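BH2602 protein (Bacillus halodurans, PDB 3NWZ) probably hydrolyses acyl-CoA thioesters, as a hot-dog-fold protein of the PaaI-like thioesterase family that binds coenzyme A. Local coordinates at residues Asn79-Ala93 and Ile115-Ala128. Residues are numbered along the deposited sequence; the frame is centred on the assembly and turned at random.
Sequences NMVHGGITATLLDTA and IHYVKPGMGTYLRA
Tyr117 reaches from strand 115-117 to the first turn of helix 83-93, where its OH donates to Gly83 O at 2.7 Å. The hydroxyl comes from above the carbonyl plane, 45° out of it, while Ala87 N donates to the same oxygen from the opposite face, so one acceptor serves both helix and strand. With CG beside the backbone N (chi1 -71°), the ring brings its edge to this carbonyl and to Thr86 CB, and CE1 lies against Gly83 CA. A phenylalanine here would probably leave Gly83 O without its second donor and the ring less firmly fixed to the helix. The small Ala87 CB admits Ile115 CD1, and the side chains of Leu90 and Ile115 run past one another in opposing senses. Against strand 125-128, Leu89 straddles two residues: CG rests on Ala128 CB at 3.6 Å, and CD2 lies across Leu126 CB. Compact Ala128 lets the helix come close, and Ala93 CB, a turn further along, meets Ala128 CB. Leu126 CD1 meets Val81 CG1 tip to tip, beside the nearly straight bond (172°) from Val81 N to Gly121 O; a CB on Gly121 would run into Val81 CB, so glycine suits this close approach. Helix 83-93 thus rests on strands that are not sheet neighbours, the antiparallel sheet wrapping it as in the hot-dog fold, and at Ile115 and His116 the sheet continues into a second subunit.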
loop_
_atom_site.group_PDB
_atom_site.type_symbol
_atom_site.label_atom_id
_atom_site.label_comp_id
_atom_site.label_asym_id
_atom_site.label_seq_id
_atom_site.Cartn_x
_atom_site.Cartn_y
_atom_site.Cartn_z
ATOM N N ASN A 79 18.523 -4.150 -17.507
ATOM C CA ASN A 79 17.733 -5.004 -18.398
ATOM C C ASN A 79 16.672 -5.791 -17.644
ATOM O O ASN A 79 16.450 -6.981 -17.886
ATOM C CB ASN A 79 18.648 -5.953 -19.176
ATOM C CG ASN A 79 19.505 -5.225 -20.197
ATOM O OD1 ASN A 79 20.353 -4.389 -19.846
ATOM N ND2 ASN A 79 19.284 -5.532 -21.476
HETATM N N MSE A 80 16.024 -5.090 -16.723
HETATM C CA MSE A 80 14.957 -5.630 -15.887
HETATM C C MSE A 80 13.802 -4.676 -16.175
HETATM O O MSE A 80 14.038 -3.480 -16.376
HETATM C CB MSE A 80 15.377 -5.533 -14.414
HETATM C CG MSE A 80 14.649 -6.453 -13.444
HETATM SE SE MSE A 80 15.361 -6.325 -11.632
HETATM C CE MSE A 80 16.856 -7.535 -11.784
ATOM N N VAL A 81 12.573 -5.183 -16.228
ATOM C CA VAL A 81 11.419 -4.319 -16.495
ATOM C C VAL A 81 11.326 -3.214 -15.445
ATOM O O VAL A 81 11.325 -3.483 -14.244
ATOM C CB VAL A 81 10.098 -5.112 -16.488
ATOM C CG1 VAL A 81 8.908 -4.156 -16.587
ATOM C CG2 VAL A 81 10.083 -6.083 -17.644
ATOM N N HIS A 82 11.238 -1.969 -15.899
ATOM C CA HIS A 82 11.165 -0.858 -14.967
ATOM C C HIS A 82 10.017 -1.032 -13.977
ATOM O O HIS A 82 8.882 -1.289 -14.376
ATOM C CB HIS A 82 10.998 0.457 -15.726
ATOM C CG HIS A 82 11.426 1.650 -14.935
ATOM N ND1 HIS A 82 10.852 1.981 -13.725
ATOM C CD2 HIS A 82 12.421 2.545 -15.140
ATOM C CE1 HIS A 82 11.477 3.028 -13.217
ATOM N NE2 HIS A 82 12.434 3.389 -14.056
ATOM N N GLY A 83 10.318 -0.887 -12.690
ATOM C CA GLY A 83 9.303 -1.031 -11.655
ATOM C C GLY A 83 8.097 -0.161 -11.926
ATOM O O GLY A 83 6.980 -0.457 -11.494
ATOM N N GLY A 84 8.337 0.929 -12.653
ATOM C CA GLY A 84 7.276 1.854 -13.005
ATOM C C GLY A 84 6.353 1.282 -14.057
ATOM O O GLY A 84 5.141 1.413 -13.951
ATOM N N ILE A 85 6.907 0.651 -15.084
ATOM C CA ILE A 85 6.056 0.062 -16.116
ATOM C C ILE A 85 5.253 -1.076 -15.476
ATOM O O ILE A 85 4.118 -1.332 -15.848
ATOM C CB ILE A 85 6.887 -0.490 -17.302
ATOM C CG1 ILE A 85 7.601 0.652 -18.034
ATOM C CG2 ILE A 85 5.985 -1.211 -18.283
ATOM C CD1 ILE A 85 6.680 1.601 -18.778
ATOM N N THR A 86 5.843 -1.752 -14.494
ATOM C CA THR A 86 5.145 -2.829 -13.822
ATOM C C THR A 86 3.907 -2.267 -13.129
ATOM O O THR A 86 2.785 -2.787 -13.303
ATOM C CB THR A 86 6.016 -3.513 -12.764
ATOM O OG1 THR A 86 7.240 -3.966 -13.353
ATOM C CG2 THR A 86 5.261 -4.714 -12.188
ATOM N N ALA A 87 4.116 -1.207 -12.344
ATOM C CA ALA A 87 3.028 -0.544 -11.621
ATOM C C ALA A 87 1.977 -0.064 -12.583
ATOM O O ALA A 87 0.795 -0.367 -12.449
ATOM C CB ALA A 87 3.571 0.613 -10.846
ATOM N N THR A 88 2.414 0.691 -13.574
ATOM C CA THR A 88 1.509 1.232 -14.576
ATOM C C THR A 88 0.686 0.164 -15.282
ATOM O O THR A 88 -0.418 0.436 -15.732
ATOM C CB THR A 88 2.310 2.056 -15.595
ATOM O OG1 THR A 88 2.890 3.173 -14.912
ATOM C CG2 THR A 88 1.424 2.561 -16.707
ATOM N N LEU A 89 1.231 -1.044 -15.382
ATOM C CA LEU A 89 0.535 -2.173 -16.026
ATOM C C LEU A 89 -0.564 -2.680 -15.113
ATOM O O LEU A 89 -1.713 -2.792 -15.526
ATOM C CB LEU A 89 1.505 -3.327 -16.310
ATOM C CG LEU A 89 0.973 -4.538 -17.078
ATOM C CD1 LEU A 89 0.548 -4.119 -18.484
ATOM C CD2 LEU A 89 2.079 -5.590 -17.150
ATOM N N LEU A 90 -0.206 -2.976 -13.866
ATOM C CA LEU A 90 -1.180 -3.460 -12.893
ATOM C C LEU A 90 -2.330 -2.468 -12.857
ATOM O O LEU A 90 -3.492 -2.846 -12.949
ATOM C CB LEU A 90 -0.540 -3.565 -11.500
ATOM C CG LEU A 90 -0.541 -4.944 -10.833
ATOM C CD1 LEU A 90 0.030 -4.825 -9.447
ATOM C CD2 LEU A 90 -1.966 -5.498 -10.771
ATOM N N ASP A 91 -1.986 -1.186 -12.729
ATOM C CA ASP A 91 -2.971 -0.105 -12.696
ATOM C C ASP A 91 -3.869 -0.175 -13.940
ATOM O O ASP A 91 -5.091 -0.058 -13.857
ATOM C CB ASP A 91 -2.234 1.245 -12.654
ATOM C CG ASP A 91 -3.181 2.442 -12.723
ATOM O OD1 ASP A 91 -4.008 2.615 -11.799
ATOM O OD2 ASP A 91 -3.091 3.212 -13.704
ATOM N N THR A 92 -3.253 -0.378 -15.096
ATOM C CA THR A 92 -4.001 -0.443 -16.340
ATOM C C THR A 92 -4.977 -1.614 -16.312
ATOM O O THR A 92 -6.144 -1.469 -16.678
ATOM C CB THR A 92 -3.048 -0.560 -17.543
ATOM O OG1 THR A 92 -2.128 0.535 -17.520
ATOM C CG2 THR A 92 -3.800 -0.458 -18.816
ATOM N N ALA A 93 -4.496 -2.770 -15.863
ATOM C CA ALA A 93 -5.340 -3.956 -15.763
ATOM C C ALA A 93 -6.510 -3.664 -14.806
ATOM O O ALA A 93 -7.687 -3.787 -15.180
ATOM C CB ALA A 93 -4.508 -5.143 -15.258
ATOM N N ILE A 115 1.583 -1.951 -4.162
ATOM C CA ILE A 115 2.297 -2.965 -4.911
ATOM C C ILE A 115 3.465 -3.535 -4.098
ATOM O O ILE A 115 4.125 -2.826 -3.342
ATOM C CB ILE A 115 2.816 -2.364 -6.229
ATOM C CG1 ILE A 115 1.792 -1.373 -6.785
ATOM C CG2 ILE A 115 3.021 -3.465 -7.262
ATOM C CD1 ILE A 115 2.308 -0.507 -7.925
ATOM N N HIS A 116 3.684 -4.835 -4.249
ATOM C CA HIS A 116 4.755 -5.542 -3.566
ATOM C C HIS A 116 5.562 -6.175 -4.675
ATOM O O HIS A 116 5.033 -6.960 -5.457
ATOM C CB HIS A 116 4.174 -6.613 -2.626
ATOM C CG HIS A 116 3.422 -6.039 -1.469
ATOM N ND1 HIS A 116 3.910 -6.061 -0.183
ATOM C CD2 HIS A 116 2.269 -5.332 -1.420
ATOM C CE1 HIS A 116 3.094 -5.387 0.610
ATOM N NE2 HIS A 116 2.090 -4.934 -0.117
ATOM N N TYR A 117 6.825 -5.800 -4.773
ATOM C CA TYR A 117 7.682 -6.338 -5.811
ATOM C C TYR A 117 8.237 -7.651 -5.324
ATOM O O TYR A 117 8.704 -7.754 -4.198
ATOM C CB TYR A 117 8.793 -5.349 -6.125
ATOM C CG TYR A 117 8.269 -4.144 -6.851
ATOM C CD1 TYR A 117 8.094 -4.162 -8.236
ATOM C CD2 TYR A 117 7.882 -3.006 -6.147
ATOM C CE1 TYR A 117 7.534 -3.068 -8.912
ATOM C CE2 TYR A 117 7.326 -1.915 -6.806
ATOM C CZ TYR A 117 7.153 -1.955 -8.186
ATOM O OH TYR A 117 6.582 -0.883 -8.817
ATOM N N VAL A 118 8.200 -8.652 -6.193
ATOM C CA VAL A 118 8.628 -9.985 -5.826
ATOM C C VAL A 118 9.829 -10.471 -6.614
ATOM O O VAL A 118 10.882 -10.740 -6.041
ATOM C CB VAL A 118 7.441 -10.956 -6.009
ATOM C CG1 VAL A 118 7.901 -12.389 -5.864
ATOM C CG2 VAL A 118 6.343 -10.609 -5.008
ATOM N N LYS A 119 9.658 -10.595 -7.924
ATOM C CA LYS A 119 10.721 -11.055 -8.801
ATOM C C LYS A 119 10.925 -10.071 -9.945
ATOM O O LYS A 119 9.982 -9.400 -10.381
ATOM C CB LYS A 119 10.392 -12.441 -9.372
ATOM C CG LYS A 119 10.598 -13.593 -8.396
ATOM C CD LYS A 119 10.320 -14.952 -9.038
ATOM C CE LYS A 119 8.844 -15.122 -9.364
ATOM N NZ LYS A 119 8.003 -15.111 -8.136
ATOM N N PRO A 120 12.164 -9.971 -10.446
ATOM C CA PRO A 120 12.509 -9.072 -11.547
ATOM C C PRO A 120 11.656 -9.376 -12.761
ATOM O O PRO A 120 11.584 -10.533 -13.186
ATOM C CB PRO A 120 13.972 -9.404 -11.818
ATOM C CG PRO A 120 14.470 -9.846 -10.469
ATOM C CD PRO A 120 13.347 -10.724 -9.998
ATOM N N GLY A 121 11.001 -8.360 -13.317
ATOM C CA GLY A 121 10.215 -8.605 -14.504
ATOM C C GLY A 121 11.178 -8.920 -15.640
ATOM O O GLY A 121 11.998 -8.078 -15.998
HETATM N N MSE A 122 11.118 -10.126 -16.196
HETATM C CA MSE A 122 12.009 -10.484 -17.298
HETATM C C MSE A 122 11.399 -11.560 -18.189
HETATM O O MSE A 122 10.503 -12.299 -17.783
HETATM C CB MSE A 122 13.358 -10.960 -16.764
HETATM C CG MSE A 122 13.986 -10.013 -15.747
HETATM SE SE MSE A 122 15.785 -10.482 -15.239
HETATM C CE MSE A 122 16.408 -8.714 -14.782
ATOM N N GLY A 123 11.900 -11.644 -19.415
ATOM C CA GLY A 123 11.375 -12.605 -20.358
ATOM C C GLY A 123 10.940 -11.826 -21.578
ATOM O O GLY A 123 11.484 -10.751 -21.839
ATOM N N THR A 124 9.952 -12.329 -22.310
ATOM C CA THR A 124 9.486 -11.654 -23.507
ATOM C C THR A 124 8.256 -10.766 -23.334
ATOM O O THR A 124 7.958 -9.953 -24.200
ATOM C CB THR A 124 9.194 -12.665 -24.611
ATOM O OG1 THR A 124 8.197 -13.596 -24.158
ATOM C CG2 THR A 124 10.468 -13.397 -24.987
ATOM N N TYR A 125 7.527 -10.930 -22.235
ATOM C CA TYR A 125 6.356 -10.089 -21.994
ATOM C C TYR A 125 5.836 -10.239 -20.569
ATOM O O TYR A 125 6.121 -11.228 -19.908
ATOM C CB TYR A 125 5.231 -10.437 -22.968
ATOM C CG TYR A 125 4.612 -11.780 -22.703
ATOM C CD1 TYR A 125 5.047 -12.913 -23.381
ATOM C CD2 TYR A 125 3.643 -11.929 -21.718
ATOM C CE1 TYR A 125 4.532 -14.171 -23.084
ATOM C CE2 TYR A 125 3.121 -13.182 -21.408
ATOM C CZ TYR A 125 3.571 -14.297 -22.096
ATOM O OH TYR A 125 3.065 -15.532 -21.789
ATOM N N LEU A 126 5.082 -9.251 -20.100
ATOM C CA LEU A 126 4.509 -9.311 -18.760
ATOM C C LEU A 126 3.010 -9.557 -18.864
ATOM O O LEU A 126 2.385 -9.231 -19.878
ATOM C CB LEU A 126 4.797 -8.027 -17.984
ATOM C CG LEU A 126 6.291 -7.869 -17.697
ATOM C CD1 LEU A 126 6.513 -6.946 -16.503
ATOM C CD2 LEU A 126 6.887 -9.247 -17.393
ATOM N N ARG A 127 2.428 -10.153 -17.834
ATOM C CA ARG A 127 1.005 -10.435 -17.902
ATOM C C ARG A 127 0.349 -10.043 -16.601
ATOM O O ARG A 127 0.450 -10.770 -15.625
ATOM C CB ARG A 127 0.778 -11.938 -18.181
ATOM C CG ARG A 127 -0.528 -12.230 -18.895
ATOM C CD ARG A 127 -0.796 -13.737 -18.971
ATOM N NE ARG A 127 -1.305 -14.290 -17.715
ATOM C CZ ARG A 127 -0.779 -15.343 -17.095
ATOM N NH1 ARG A 127 0.277 -15.957 -17.609
ATOM N NH2 ARG A 127 -1.309 -15.782 -15.960
ATOM N N ALA A 128 -0.307 -8.892 -16.563
ATOM C CA ALA A 128 -0.961 -8.493 -15.330
ATOM C C ALA A 128 -2.410 -9.012 -15.303
ATOM O O ALA A 128 -3.138 -8.920 -16.292
ATOM C CB ALA A 128 -0.921 -6.943 -15.173
#